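Local coordinates for protein CurF (Lyngbya majuscula, PDB 5DP2) that binds NADP and acts as an enoyl reductase-type cyclopropanase, probably closing the cyclopropane ring of an acyl carrier protein-bound intermediate in curacin A biosynthesis, at residues Q29-P34 with S114-C119. Numbering follows the deposited sequence.
Sequences QERRKP and SSFVIC
Arg31 lays its guanidinium flat on the ring of Phe116, a cation-pi stack on the surface of the GroES-like part of this medium-chain dehydrogenase/reductase-type enoyl reductase. Phe116 opens strand 116-119, which pairs antiparallel with strand 39-48, while Arg31 lies in the loop that leads from strand 25-28 into that same strand 39-48. The two planes are only 3° apart, and Arg31 CZ stands 3.7 Å from the centroid of the Phe116 ring, 20° off the ring normal. Both terminal nitrogens lie against the ring, Arg31 NH1 3.6 Å from Phe116 CZ and Arg31 NH2 3.6 Å from Phe116 CE1, and the overlap continues into the aliphatic chain, where Arg31 CD makes a CH-pi contact over the same face, 4.0 Å from the centroid of the Phe116 ring. A bend at chi2 (73°) turns the arginine chain so that CD and the guanidinium can both lie along the aromatic ring. Glu40 of strand 39-48 holds the planar group through a salt bridge to Arg31 NE, a contact that would fix its rotation and partly offset its charge above the ring. Val89 of strand 83-91 touches both Arg31 and Phe116.

Toward Pro34 the close contacts are fewer and rest on one methyl group, Ile118 CD1. This end of the extended CG1 branch comes within 4.1 Å of both Lys33 C and Pro34 N. The long side chains of Arg32 and Lys33 belong to the solvent-exposed side, and Lys33 starts out away from the strand. Arg32 contributes mainly the base of its side chain, with Arg32 CB 3.7 Å from Ile118 CD1.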
loop_
_atom_site.group_PDB
_atom_site.type_symbol
_atom_site.label_atom_id
_atom_site.label_comp_id
_atom_site.label_asym_id
_atom_site.label_seq_id
_atom_site.Cartn_x
_atom_site.Cartn_y
_atom_site.Cartn_z
ATOM N N GLN A 29 18.275 -8.447 -18.221
ATOM C CA GLN A 29 17.356 -7.805 -19.141
ATOM C C GLN A 29 18.107 -7.048 -20.214
ATOM O O GLN A 29 19.183 -6.538 -19.963
ATOM C CB GLN A 29 16.485 -6.794 -18.369
ATOM C CG GLN A 29 15.595 -7.430 -17.320
ATOM C CD GLN A 29 14.380 -8.046 -17.935
ATOM O OE1 GLN A 29 13.410 -7.358 -18.214
ATOM N NE2 GLN A 29 14.391 -9.348 -18.112
ATOM N N GLU A 30 17.478 -6.901 -21.374
ATOM C CA GLU A 30 17.988 -5.967 -22.368
ATOM C C GLU A 30 17.585 -4.525 -21.999
ATOM O O GLU A 30 16.586 -4.264 -21.299
ATOM C CB GLU A 30 17.489 -6.346 -23.760
ATOM C CG GLU A 30 17.927 -7.749 -24.161
ATOM C CD GLU A 30 19.438 -7.887 -24.358
ATOM O OE1 GLU A 30 20.056 -6.985 -24.967
ATOM O OE2 GLU A 30 20.016 -8.905 -23.907
ATOM N N ARG A 31 18.426 -3.596 -22.408
ATOM C CA ARG A 31 18.131 -2.190 -22.317
ATOM C C ARG A 31 17.319 -1.870 -23.592
ATOM O O ARG A 31 17.730 -2.228 -24.684
ATOM C CB ARG A 31 19.439 -1.374 -22.259
ATOM C CG ARG A 31 19.274 0.121 -21.980
ATOM C CD ARG A 31 18.882 0.442 -20.532
ATOM N NE ARG A 31 18.554 1.856 -20.353
ATOM C CZ ARG A 31 19.421 2.831 -20.103
ATOM N NH1 ARG A 31 20.710 2.581 -19.940
ATOM N NH2 ARG A 31 18.984 4.077 -19.984
ATOM N N ARG A 32 16.180 -1.222 -23.444
ATOM C CA ARG A 32 15.345 -0.783 -24.545
ATOM C C ARG A 32 15.377 0.735 -24.607
ATOM O O ARG A 32 15.753 1.395 -23.638
ATOM C CB ARG A 32 13.890 -1.222 -24.318
ATOM C CG ARG A 32 13.635 -2.718 -24.276
ATOM C CD ARG A 32 12.149 -3.006 -24.092
ATOM N NE ARG A 32 11.889 -4.441 -24.077
ATOM C CZ ARG A 32 10.683 -4.985 -23.983
ATOM N NH1 ARG A 32 9.597 -4.223 -23.875
ATOM N NH2 ARG A 32 10.558 -6.300 -23.977
ATOM N N LYS A 33 14.988 1.271 -25.751
ATOM C CA LYS A 33 14.781 2.709 -25.900
ATOM C C LYS A 33 13.287 3.005 -25.914
ATOM O O LYS A 33 12.500 2.226 -26.454
ATOM C CB LYS A 33 15.413 3.200 -27.190
ATOM C CG LYS A 33 16.914 2.994 -27.207
ATOM C CD LYS A 33 17.562 3.680 -28.401
ATOM C CE LYS A 33 19.024 4.017 -28.135
ATOM N NZ LYS A 33 19.197 5.129 -27.149
ATOM N N PRO A 34 12.869 4.156 -25.361
ATOM C CA PRO A 34 11.445 4.459 -25.374
ATOM C C PRO A 34 10.965 4.779 -26.793
ATOM O O PRO A 34 11.633 5.515 -27.530
ATOM C CB PRO A 34 11.347 5.684 -24.447
ATOM C CG PRO A 34 12.707 6.303 -24.450
ATOM C CD PRO A 34 13.646 5.141 -24.588
ATOM N N SER A 114 12.962 -3.431 -11.118
ATOM C CA SER A 114 13.695 -3.506 -12.379
ATOM C C SER A 114 14.689 -2.361 -12.375
ATOM O O SER A 114 14.421 -1.307 -11.805
ATOM C CB SER A 114 12.780 -3.302 -13.590
ATOM O OG SER A 114 11.742 -4.260 -13.671
ATOM N N SER A 115 15.801 -2.512 -13.090
ATOM C CA SER A 115 16.738 -1.404 -13.188
ATOM C C SER A 115 16.111 -0.194 -13.890
ATOM O O SER A 115 16.322 0.963 -13.474
ATOM C CB SER A 115 17.980 -1.841 -13.958
ATOM O OG SER A 115 18.551 -3.023 -13.421
ATOM N N PHE A 116 15.374 -0.462 -14.966
ATOM C CA PHE A 116 14.738 0.563 -15.781
ATOM C C PHE A 116 13.293 0.151 -16.037
ATOM O O PHE A 116 13.031 -1.039 -16.239
ATOM C CB PHE A 116 15.442 0.752 -17.122
ATOM C CG PHE A 116 16.885 1.190 -16.971
ATOM C CD1 PHE A 116 17.221 2.530 -16.818
ATOM C CD2 PHE A 116 17.906 0.255 -16.952
ATOM C CE1 PHE A 116 18.535 2.915 -16.634
ATOM C CE2 PHE A 116 19.212 0.635 -16.767
ATOM C CZ PHE A 116 19.533 1.965 -16.612
ATOM N N VAL A 117 12.377 1.126 -16.012
ATOM C CA VAL A 117 10.978 0.919 -16.350
ATOM C C VAL A 117 10.624 1.855 -17.498
ATOM O O VAL A 117 10.871 3.048 -17.402
ATOM C CB VAL A 117 10.062 1.177 -15.135
ATOM C CG1 VAL A 117 8.588 1.218 -15.547
ATOM C CG2 VAL A 117 10.258 0.106 -14.069
ATOM N N ILE A 118 10.006 1.300 -18.545
ATOM C CA ILE A 118 9.452 2.126 -19.635
ATOM C C ILE A 118 7.950 2.156 -19.457
ATOM O O ILE A 118 7.297 1.131 -19.425
ATOM C CB ILE A 118 9.924 1.639 -21.015
ATOM C CG1 ILE A 118 11.456 1.808 -21.100
ATOM C CG2 ILE A 118 9.252 2.417 -22.118
ATOM C CD1 ILE A 118 12.084 1.366 -22.410
ATOM N N CYS A 119 7.390 3.350 -19.385
ATOM C CA CYS A 119 5.969 3.504 -19.167
ATOM C C CYS A 119 5.441 4.718 -19.891
ATOM O O CYS A 119 6.143 5.384 -20.613
ATOM C CB CYS A 119 5.663 3.553 -17.682
ATOM S SG CYS A 119 6.387 4.924 -16.819
#